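PDB 6I5S: bottromycin amidohydrolase from Streptomyces purpureus, which probably removes the follower portion from a thiazoline-containing macrocyclic intermediate by hydrolysis, as the gatekeeper step of bottromycin biosynthesis, using a two-zinc amidohydrolase site. Local coordinates for residues A[118-121]-A[122-125]; A[280-283]-A[284-288]; A[30-33]-A[34-38]. All blocks are in the same frame, centred on the assembly; numbering follows the deposited sequence.

Interaction 1: A[118-121]-A[122-125]; sequences WGEP and AHLL
Leu125 N donates to Pro121 O over 2.9 Å, nearly straight, and with this bond regular helical pairing is under way. Just before it, Glu120 is the N-cap residue, and its own amide is held from within the first turn: Glu120 N donates to His123 ND1 over 3.2 Å, with an N-H...ND1 angle of 142° and the donor tilted slightly from the imidazole plane. The histidine reaches back because its CG lies beside the backbone N (chi1 -58°), which brings ND1 to Glu120 N, near the edge of the ring. This is one of the two bonds of a capping box; the reciprocal bond, from the Glu120 side chain to His123 N, is not made. Instead Glu120 O takes weak bonds from His123 N and Leu124 N. Since ND1 accepts here, the ring's NE2 is left to donate, and it does so to Val97 O. Ala122 N gives its hydrogen to a water 2.8 Å away, which is linked only weakly to Glu120 OE1. The turn joins strand 111-116 to helix 121-132: His123 packs on Tyr114 and Gln116 of that strand, while His123 and Leu124 both meet Val142 on the adjacent strand 139-142.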
ATOM      1  N   TRP A 118      -6.008   7.340  -5.658  1.00 34.00           N
ATOM      2  CA  TRP A 118      -6.352   8.304  -6.679  1.00 34.93           C
ATOM      3  C   TRP A 118      -6.785   7.466  -7.874  1.00 32.09           C
ATOM      4  O   TRP A 118      -6.055   7.322  -8.826  1.00 34.43           O
ATOM      5  CB  TRP A 118      -5.175   9.216  -7.032  1.00 42.31           C
ATOM      6  CG  TRP A 118      -5.589  10.515  -7.521  1.00 59.54           C
ATOM      7  CD1 TRP A 118      -6.342  10.779  -8.625  1.00 55.97           C
ATOM      8  CD2 TRP A 118      -5.270  11.773  -6.927  1.00 73.21           C
ATOM      9  NE1 TRP A 118      -6.521  12.141  -8.754  1.00 66.04           N
ATOM     10  CE2 TRP A 118      -5.865  12.771  -7.725  1.00 83.26           C
ATOM     11  CE3 TRP A 118      -4.535  12.155  -5.791  1.00 79.58           C
ATOM     12  CZ2 TRP A 118      -5.747  14.130  -7.428  1.00 93.35           C
ATOM     13  CZ3 TRP A 118      -4.425  13.505  -5.493  1.00 84.05           C
ATOM     14  CH2 TRP A 118      -5.028  14.477  -6.312  1.00 94.63           C
ATOM     15  N   GLY A 119      -7.969   6.873  -7.775  1.00 29.64           N
ATOM     16  CA  GLY A 119      -8.398   5.909  -8.778  1.00 26.97           C
ATOM     17  C   GLY A 119      -8.894   6.551 -10.058  1.00 28.02           C
ATOM     18  O   GLY A 119      -9.474   7.637 -10.090  1.00 26.86           O
ATOM     19  N   GLU A 120      -8.726   5.796 -11.131  1.00 26.16           N
ATOM     20  CA  GLU A 120      -9.122   6.177 -12.492  1.00 31.53           C
ATOM     21  C   GLU A 120      -9.784   4.984 -13.182  1.00 27.62           C
ATOM     22  O   GLU A 120      -9.677   3.850 -12.706  1.00 26.93           O
ATOM     23  CB  GLU A 120      -7.908   6.585 -13.336  1.00 39.52           C
ATOM     24  CG  GLU A 120      -7.232   7.846 -12.853  1.00 71.52           C
ATOM     25  CD  GLU A 120      -6.172   8.361 -13.820  1.00100.37           C
ATOM     26  OE1 GLU A 120      -6.265   8.074 -15.030  1.00 99.03           O
ATOM     27  OE2 GLU A 120      -5.242   9.056 -13.362  1.00121.62           O
ATOM     28  N   PRO A 121     -10.473   5.206 -14.290  1.00 24.79           N
ATOM     29  CA  PRO A 121     -10.957   4.049 -15.099  1.00 26.39           C
ATOM     30  C   PRO A 121      -9.879   3.024 -15.432  1.00 29.24           C
ATOM     31  O   PRO A 121     -10.187   1.832 -15.444  1.00 27.89           O
ATOM     32  CB  PRO A 121     -11.497   4.738 -16.347  1.00 27.43           C
ATOM     33  CG  PRO A 121     -11.978   6.070 -15.847  1.00 31.25           C
ATOM     34  CD  PRO A 121     -10.935   6.488 -14.852  1.00 28.36           C
ATOM     35  N   ALA A 122      -8.608   3.441 -15.619  1.00 27.37           N
ATOM     36  CA  ALA A 122      -7.529   2.478 -15.870  1.00 24.67           C
ATOM     37  C   ALA A 122      -7.358   1.454 -14.763  1.00 26.48           C
ATOM     38  O   ALA A 122      -6.987   0.303 -15.032  1.00 25.47           O
ATOM     39  CB  ALA A 122      -6.204   3.195 -16.088  1.00 27.12           C
ATOM     40  N   HIS A 123      -7.599   1.838 -13.503  1.00 25.72           N
ATOM     41  CA  HIS A 123      -7.534   0.854 -12.445  1.00 21.92           C
ATOM     42  C   HIS A 123      -8.721  -0.089 -12.422  1.00 22.33           C
ATOM     43  O   HIS A 123      -8.561  -1.249 -12.013  1.00 26.51           O
ATOM     44  CB  HIS A 123      -7.405   1.552 -11.090  1.00 25.14           C
ATOM     45  CG  HIS A 123      -6.222   2.430 -11.017  1.00 29.98           C
ATOM     46  ND1 HIS A 123      -6.281   3.787 -11.271  1.00 28.69           N
ATOM     47  CD2 HIS A 123      -4.917   2.139 -10.771  1.00 28.34           C
ATOM     48  CE1 HIS A 123      -5.067   4.293 -11.188  1.00 36.42           C
ATOM     49  NE2 HIS A 123      -4.220   3.312 -10.906  1.00 28.41           N
ATOM     50  N   LEU A 124      -9.912   0.373 -12.801  1.00 25.51           N
ATOM     51  CA  LEU A 124     -11.031  -0.547 -12.980  1.00 23.46           C
ATOM     52  C   LEU A 124     -10.741  -1.521 -14.096  1.00 25.62           C
ATOM     53  O   LEU A 124     -11.120  -2.694 -14.019  1.00 26.21           O
ATOM     54  CB  LEU A 124     -12.300   0.235 -13.294  1.00 24.41           C
ATOM     55  CG  LEU A 124     -12.778   1.146 -12.115  1.00 27.62           C
ATOM     56  CD1 LEU A 124     -14.069   1.789 -12.516  1.00 28.12           C
ATOM     57  CD2 LEU A 124     -12.993   0.370 -10.816  1.00 27.64           C
ATOM     58  N   LEU A 125     -10.145  -1.041 -15.181  1.00 25.52           N
ATOM     59  CA  LEU A 125      -9.751  -1.961 -16.257  1.00 26.26           C
ATOM     60  C   LEU A 125      -8.808  -3.026 -15.724  1.00 27.16           C
ATOM     61  O   LEU A 125      -8.978  -4.230 -15.992  1.00 26.16           O
ATOM     62  CB  LEU A 125      -9.114  -1.185 -17.414  1.00 29.02           C
ATOM     63  CG  LEU A 125      -8.719  -1.913 -18.689  1.00 26.48           C
ATOM     64  CD1 LEU A 125      -7.405  -2.693 -18.456  1.00 28.50           C
ATOM     65  CD2 LEU A 125      -9.805  -2.851 -19.199  1.00 26.71           C
TER
HETATM   66  O   HOH W   1      -8.212   5.921 -16.816  1.00 36.32           O

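Interaction 2: A[280-283]-A[284-288]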
ATOM      1  N   THR A 280      11.225  14.326   4.008  1.00 31.63           N
ATOM      2  CA  THR A 280      12.130  15.134   4.835  1.00 32.48           C
ATOM      3  C   THR A 280      13.400  15.494   4.097  1.00 39.65           C
ATOM      4  O   THR A 280      14.042  16.495   4.437  1.00 35.77           O
ATOM      5  CB  THR A 280      12.571  14.410   6.102  1.00 33.73           C
ATOM      6  OG1 THR A 280      13.328  13.250   5.761  1.00 29.89           O
ATOM      7  CG2 THR A 280      11.417  14.084   7.033  1.00 31.77           C
ATOM      8  N   GLY A 281      13.786  14.688   3.113  1.00 34.65           N
ATOM      9  CA  GLY A 281      15.082  14.850   2.490  1.00 41.27           C
ATOM     10  C   GLY A 281      16.217  14.166   3.218  1.00 36.47           C
ATOM     11  O   GLY A 281      17.365  14.280   2.778  1.00 38.30           O
ATOM     12  N   GLU A 282      15.926  13.436   4.292  1.00 32.99           N
ATOM     13  CA  GLU A 282      16.933  12.635   4.982  1.00 37.40           C
ATOM     14  C   GLU A 282      17.400  11.491   4.074  1.00 35.63           C
ATOM     15  O   GLU A 282      16.718  11.089   3.110  1.00 39.13           O
ATOM     16  CB  GLU A 282      16.386  12.029   6.286  1.00 36.50           C
ATOM     17  CG  GLU A 282      15.258  10.979   6.060  1.00 37.12           C
ATOM     18  CD  GLU A 282      15.756   9.531   5.919  1.00 37.39           C
ATOM     19  OE1 GLU A 282      15.356   8.828   4.936  1.00 34.00           O
ATOM     20  OE2 GLU A 282      16.541   9.091   6.781  1.00 41.22           O
ATOM     21  N   ARG A 283      18.548  10.939   4.416  1.00 37.47           N
ATOM     22  CA  ARG A 283      19.139   9.910   3.576  1.00 42.76           C
ATOM     23  C   ARG A 283      19.312   8.573   4.283  1.00 45.16           C
ATOM     24  O   ARG A 283      19.520   7.557   3.609  1.00 43.30           O
ATOM     25  CB  ARG A 283      20.495  10.415   3.054  1.00 46.67           C
ATOM     26  CG  ARG A 283      20.379  11.776   2.357  1.00 48.07           C
ATOM     27  CD  ARG A 283      21.749  12.363   1.937  1.00 52.98           C
ATOM     28  NE  ARG A 283      22.239  11.722   0.729  1.00 81.00           N
ATOM     29  CZ  ARG A 283      23.278  12.149   0.030  1.00 95.51           C
ATOM     30  NH1 ARG A 283      23.647  11.486  -1.060  1.00101.92           N
ATOM     31  NH2 ARG A 283      23.939  13.231   0.421  1.00101.29           N
ATOM     32  N   ARG A 284      19.197   8.531   5.606  1.00 37.40           N
ATOM     33  CA  ARG A 284      19.494   7.302   6.340  1.00 44.25           C
ATOM     34  C   ARG A 284      18.565   6.152   5.927  1.00 50.20           C
ATOM     35  O   ARG A 284      19.028   5.031   5.665  1.00 34.87           O
ATOM     36  CB  ARG A 284      19.400   7.563   7.850  1.00 40.65           C
ATOM     37  CG  ARG A 284      19.515   6.316   8.674  1.00 41.96           C
ATOM     38  CD  ARG A 284      19.766   6.575  10.179  1.00 46.89           C
ATOM     39  NE  ARG A 284      20.555   5.474  10.709  1.00 66.72           N
ATOM     40  CZ  ARG A 284      21.870   5.495  10.885  1.00 50.76           C
ATOM     41  NH1 ARG A 284      22.573   6.600  10.658  1.00 55.32           N
ATOM     42  NH2 ARG A 284      22.477   4.410  11.331  1.00 67.22           N
ATOM     43  N   PHE A 285      17.240   6.398   5.889  1.00 34.45           N
ATOM     44  CA  PHE A 285      16.295   5.342   5.550  1.00 36.62           C
ATOM     45  C   PHE A 285      15.776   5.420   4.125  1.00 38.47           C
ATOM     46  O   PHE A 285      15.389   4.387   3.579  1.00 34.01           O
ATOM     47  CB  PHE A 285      15.108   5.367   6.521  1.00 28.36           C
ATOM     48  CG  PHE A 285      15.523   5.035   7.944  1.00 35.16           C
ATOM     49  CD1 PHE A 285      15.931   3.746   8.268  1.00 42.78           C
ATOM     50  CD2 PHE A 285      15.572   6.029   8.920  1.00 38.83           C
ATOM     51  CE1 PHE A 285      16.372   3.437   9.543  1.00 43.61           C
ATOM     52  CE2 PHE A 285      16.002   5.736  10.202  1.00 40.55           C
ATOM     53  CZ  PHE A 285      16.392   4.445  10.524  1.00 43.41           C
ATOM     54  N   THR A 286      15.737   6.613   3.524  1.00 34.54           N
ATOM     55  CA  THR A 286      15.187   6.769   2.173  1.00 32.59           C
ATOM     56  C   THR A 286      16.225   6.402   1.123  1.00 30.21           C
ATOM     57  O   THR A 286      15.872   5.851   0.062  1.00 32.02           O
ATOM     58  CB  THR A 286      14.697   8.222   1.994  1.00 33.18           C
ATOM     59  OG1 THR A 286      13.687   8.497   2.959  1.00 33.27           O
ATOM     60  CG2 THR A 286      14.112   8.495   0.587  1.00 31.26           C
ATOM     61  N   ARG A 287      17.477   6.763   1.393  1.00 33.55           N
ATOM     62  CA  ARG A 287      18.636   6.429   0.577  1.00 36.15           C
ATOM     63  C   ARG A 287      18.448   6.837  -0.886  1.00 40.93           C
ATOM     64  O   ARG A 287      18.588   6.023  -1.796  1.00 42.03           O
ATOM     65  CB  ARG A 287      18.971   4.947   0.693  1.00 39.64           C
ATOM     66  CG  ARG A 287      18.823   4.426   2.139  1.00 40.79           C
ATOM     67  CD  ARG A 287      19.972   3.708   2.661  1.00 46.26           C
ATOM     68  NE  ARG A 287      20.531   2.750   1.733  1.00 69.58           N
ATOM     69  CZ  ARG A 287      21.734   2.815   1.190  1.00 78.21           C
ATOM     70  NH1 ARG A 287      22.569   3.804   1.506  1.00 82.16           N
ATOM     71  NH2 ARG A 287      22.099   1.860   0.332  1.00 83.29           N
ATOM     72  N   PRO A 288      18.153   8.107  -1.139  1.00 40.50           N
ATOM     73  CA  PRO A 288      18.126   8.554  -2.527  1.00 34.56           C
ATOM     74  C   PRO A 288      19.489   8.304  -3.167  1.00 35.27           C
ATOM     75  O   PRO A 288      20.533   8.501  -2.551  1.00 42.40           O
ATOM     76  CB  PRO A 288      17.789  10.043  -2.420  1.00 39.03           C
ATOM     77  CG  PRO A 288      18.234  10.420  -1.085  1.00 32.87           C
ATOM     78  CD  PRO A 288      17.999   9.234  -0.208  1.00 39.71           C
TER
HETATM   79  O   HOH W   2      21.587   8.865  -0.165  1.00 48.59           O
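A carboxylate bent forward over the loop that follows it is the striking element here: Glu282 turns both oxygens toward the backbone amides there, as a capping group would at a helix start, although 284-288 forms no regular helix. Glu282 CG sits between the backbone N and the carbonyl carbon (chi1 66°), and a further kink at chi2, 91°, swings the carboxylate across residues 284-286. OE1 accepts two bonds from one residue, Thr286 N at 2.7 Å on its syn lone pair and Thr286 OG1 at 2.6 Å on its anti lone pair. OE2 takes the amide of Phe285 through its syn lone pair, Phe285 N lying 2.9 Å from OE2 in a nearly straight bond of 168°. The threonine can offer backbone and hydroxyl together because OG1 stands beside its own N. Next to this polar centre, Arg284 CG rests on one face of the Phe285 ring, over its centre, and the same ring makes a cation-pi contact with Arg369.

Before the carboxylate turn, Thr280 OG1 accepts from Glu282 N at 3.0 Å, an ST turn that carries the chain out of helix 273-280 through Gly281 with positive phi. Farther on, a water bridges Arg283 NE to Pro288 O, 2.6 Å from that carbonyl.

Burial alone would tend to raise the pKa of Glu282, but three donors converging on its oxygens probably offset this and favour the carboxylate; they also fix its rotation, so that one side chain ties together Phe285 and Thr286 in an irregular loop.

Interaction 3: A[30-33]-A[34-38]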
ATOM      1  N   ARG A  30       1.954 -14.098 -19.820  1.00 32.01           N
ATOM      2  CA  ARG A  30       2.418 -15.488 -19.906  1.00 36.86           C
ATOM      3  C   ARG A  30       2.202 -16.215 -18.594  1.00 33.42           C
ATOM      4  O   ARG A  30       1.781 -17.373 -18.579  1.00 36.75           O
ATOM      5  CB  ARG A  30       3.901 -15.550 -20.278  1.00 37.50           C
ATOM      6  CG  ARG A  30       4.202 -15.264 -21.746  1.00 54.39           C
ATOM      7  CD  ARG A  30       5.687 -15.589 -22.134  1.00 56.47           C
ATOM      8  NE  ARG A  30       6.646 -14.932 -21.236  1.00 58.08           N
ATOM      9  CZ  ARG A  30       7.173 -13.729 -21.434  1.00 45.56           C
ATOM     10  NH1 ARG A  30       6.862 -13.037 -22.519  1.00 49.17           N
ATOM     11  NH2 ARG A  30       8.007 -13.210 -20.540  1.00 52.93           N
ATOM     12  N   LEU A  31       2.507 -15.546 -17.478  1.00 32.47           N
ATOM     13  CA  LEU A  31       2.318 -16.147 -16.166  1.00 29.18           C
ATOM     14  C   LEU A  31       0.861 -16.482 -15.886  1.00 33.61           C
ATOM     15  O   LEU A  31       0.592 -17.417 -15.122  1.00 33.53           O
ATOM     16  CB  LEU A  31       2.903 -15.211 -15.072  1.00 29.61           C
ATOM     17  CG  LEU A  31       4.432 -15.122 -15.154  1.00 36.70           C
ATOM     18  CD1 LEU A  31       4.918 -13.905 -14.340  1.00 32.97           C
ATOM     19  CD2 LEU A  31       5.137 -16.398 -14.659  1.00 38.88           C
ATOM     20  N   ALA A  32      -0.105 -15.767 -16.518  1.00 29.98           N
ATOM     21  CA  ALA A  32      -1.509 -16.006 -16.221  1.00 31.81           C
ATOM     22  C   ALA A  32      -2.000 -17.300 -16.853  1.00 34.15           C
ATOM     23  O   ALA A  32      -3.110 -17.750 -16.549  1.00 34.77           O
ATOM     24  CB  ALA A  32      -2.328 -14.806 -16.669  1.00 35.31           C
ATOM     25  N   ASP A  33      -1.196 -17.903 -17.710  1.00 34.51           N
ATOM     26  CA  ASP A  33      -1.501 -19.208 -18.287  1.00 42.73           C
ATOM     27  C   ASP A  33      -1.062 -20.344 -17.389  1.00 37.68           C
ATOM     28  O   ASP A  33      -1.144 -21.515 -17.784  1.00 52.66           O
ATOM     29  CB  ASP A  33      -0.842 -19.348 -19.667  1.00 41.21           C
ATOM     30  CG  ASP A  33      -1.571 -18.625 -20.763  1.00 71.78           C
ATOM     31  OD1 ASP A  33      -2.792 -18.407 -20.643  1.00 84.60           O
ATOM     32  OD2 ASP A  33      -0.911 -18.293 -21.769  1.00 88.37           O
ATOM     33  N   ARG A  34      -0.601 -20.059 -16.210  1.00 37.66           N
ATOM     34  CA  ARG A  34      -0.033 -21.124 -15.396  1.00 34.61           C
ATOM     35  C   ARG A  34      -1.135 -21.861 -14.648  1.00 42.97           C
ATOM     36  O   ARG A  34      -2.272 -21.361 -14.553  1.00 37.09           O
ATOM     37  CB  ARG A  34       0.960 -20.549 -14.416  1.00 42.77           C
ATOM     38  CG  ARG A  34       2.255 -20.142 -15.057  1.00 42.97           C
ATOM     39  CD  ARG A  34       3.290 -20.261 -14.058  1.00 47.41           C
ATOM     40  NE  ARG A  34       4.609 -20.045 -14.617  1.00 44.04           N
ATOM     41  CZ  ARG A  34       5.646 -19.722 -13.856  1.00 40.72           C
ATOM     42  NH1 ARG A  34       5.508 -19.662 -12.552  1.00 41.40           N
ATOM     43  NH2 ARG A  34       6.823 -19.505 -14.387  1.00 41.91           N
ATOM     44  N   PRO A  35      -0.824 -23.037 -14.092  1.00 39.09           N
ATOM     45  CA  PRO A  35      -1.822 -23.775 -13.304  1.00 42.40           C
ATOM     46  C   PRO A  35      -2.271 -22.965 -12.095  1.00 38.84           C
ATOM     47  O   PRO A  35      -1.469 -22.257 -11.464  1.00 41.97           O
ATOM     48  CB  PRO A  35      -1.064 -25.047 -12.880  1.00 44.97           C
ATOM     49  CG  PRO A  35       0.023 -25.179 -13.841  1.00 42.09           C
ATOM     50  CD  PRO A  35       0.437 -23.809 -14.229  1.00 44.21           C
ATOM     51  N   ARG A  36      -3.562 -23.079 -11.753  1.00 31.98           N
ATOM     52  CA  ARG A  36      -4.077 -22.420 -10.545  1.00 30.73           C
ATOM     53  C   ARG A  36      -4.574 -23.439  -9.534  1.00 32.14           C
ATOM     54  O   ARG A  36      -5.345 -23.100  -8.627  1.00 36.06           O
ATOM     55  CB  ARG A  36      -5.175 -21.414 -10.883  1.00 32.63           C
ATOM     56  CG  ARG A  36      -4.615 -20.235 -11.688  1.00 30.85           C
ATOM     57  CD  ARG A  36      -5.701 -19.324 -12.216  1.00 30.93           C
ATOM     58  NE  ARG A  36      -5.138 -18.400 -13.206  1.00 30.89           N
ATOM     59  CZ  ARG A  36      -4.807 -17.128 -13.008  1.00 32.88           C
ATOM     60  NH1 ARG A  36      -4.924 -16.551 -11.815  1.00 33.09           N
ATOM     61  NH2 ARG A  36      -4.264 -16.456 -14.024  1.00 31.73           N
ATOM     62  N   THR A  37      -4.107 -24.675  -9.681  1.00 34.11           N
ATOM     63  CA  THR A  37      -4.468 -25.775  -8.806  1.00 38.61           C
ATOM     64  C   THR A  37      -3.190 -26.396  -8.302  1.00 42.54           C
ATOM     65  O   THR A  37      -2.295 -26.685  -9.095  1.00 37.77           O
ATOM     66  CB  THR A  37      -5.342 -26.807  -9.557  1.00 42.75           C
ATOM     67  OG1 THR A  37      -6.636 -26.212  -9.805  1.00 41.54           O
ATOM     68  CG2 THR A  37      -5.485 -28.107  -8.716  1.00 40.72           C
ATOM     69  N   HIS A  38      -3.085 -26.566  -6.989  1.00 42.19           N
ATOM     70  CA  HIS A  38      -1.828 -26.967  -6.362  1.00 35.93           C
ATOM     71  C   HIS A  38      -2.112 -27.775  -5.116  1.00 34.98           C
ATOM     72  O   HIS A  38      -3.167 -27.649  -4.507  1.00 39.40           O
ATOM     73  CB  HIS A  38      -0.989 -25.762  -5.922  1.00 36.39           C
ATOM     74  CG  HIS A  38      -0.719 -24.773  -7.010  1.00 33.43           C
ATOM     75  ND1 HIS A  38       0.330 -24.917  -7.897  1.00 39.63           N
ATOM     76  CD2 HIS A  38      -1.393 -23.668  -7.394  1.00 34.59           C
ATOM     77  CE1 HIS A  38       0.309 -23.912  -8.756  1.00 40.00           C
ATOM     78  NE2 HIS A  38      -0.725 -23.142  -8.473  1.00 35.89           N
TER
HETATM   79  O   HOH W   3      -4.329 -20.225 -15.506  1.00 46.26           O
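Arg34 and Arg36 donate to the carbonyls of Leu31 and Ala32, just where helix 23-31 gives way to a turn. The first bond closes a type I beta turn, with Arg34 N 3.1 Å from Leu31 O and approaching from above the carbonyl plane. The second comes from a side chain: Arg36 NH2 reaches Ala32 O over 3.1 Å, straight to within 20° and on a lone pair in the carbonyl plane. A water shared by Ala32 O, Arg34 O and Arg36 NE, 3.0 Å from the last, reinforces that link, and Arg36 NH1 turns to Asp425 O.

The apolar contact is a methyl over a guanidinium. Arg34 runs extended from CG to NE (chi3 173°), which lays its guanidinium alongside Leu31, and Leu31 CD2 lies over the centre of one face, 3.5 Å from Arg34 CZ. The charge itself is met by a salt bridge from Arg34 NH1 to Asp433 OD2. An alanine in place of Arg34 is likely to leave Asp433 without this salt-bridge partner and Leu31 CD2 without the flat group it covers.

The turn leads helix 23-31 into strand 38-41, lying against strand 427-430, where Leu31 touches Leu429 and Arg34 and Arg36 pack on Val427.

Overall arrangement
All three contacts illustrate one principle, that short-range bonds shape the chain where a helix begins or ends: interaction 1 opens a helix, while interactions 2 and 3 follow one. They stand in the order 3, 1, 2 along the chain and do not touch. Interactions 1 and 3 have centres about 25 Å apart and nearest atoms about 13 Å apart; interactions 2 and 3 are the most distant pair, their centres about 39 Å apart. Interaction 1 lies near the metal site: the Trp118 side chain is about 6 Å from a zinc ion. Xaa183, an Nz-carboxylated lysine, is shared by both zinc sites, with His94, His96 and Asp348 at one and His210 and His229 at the other.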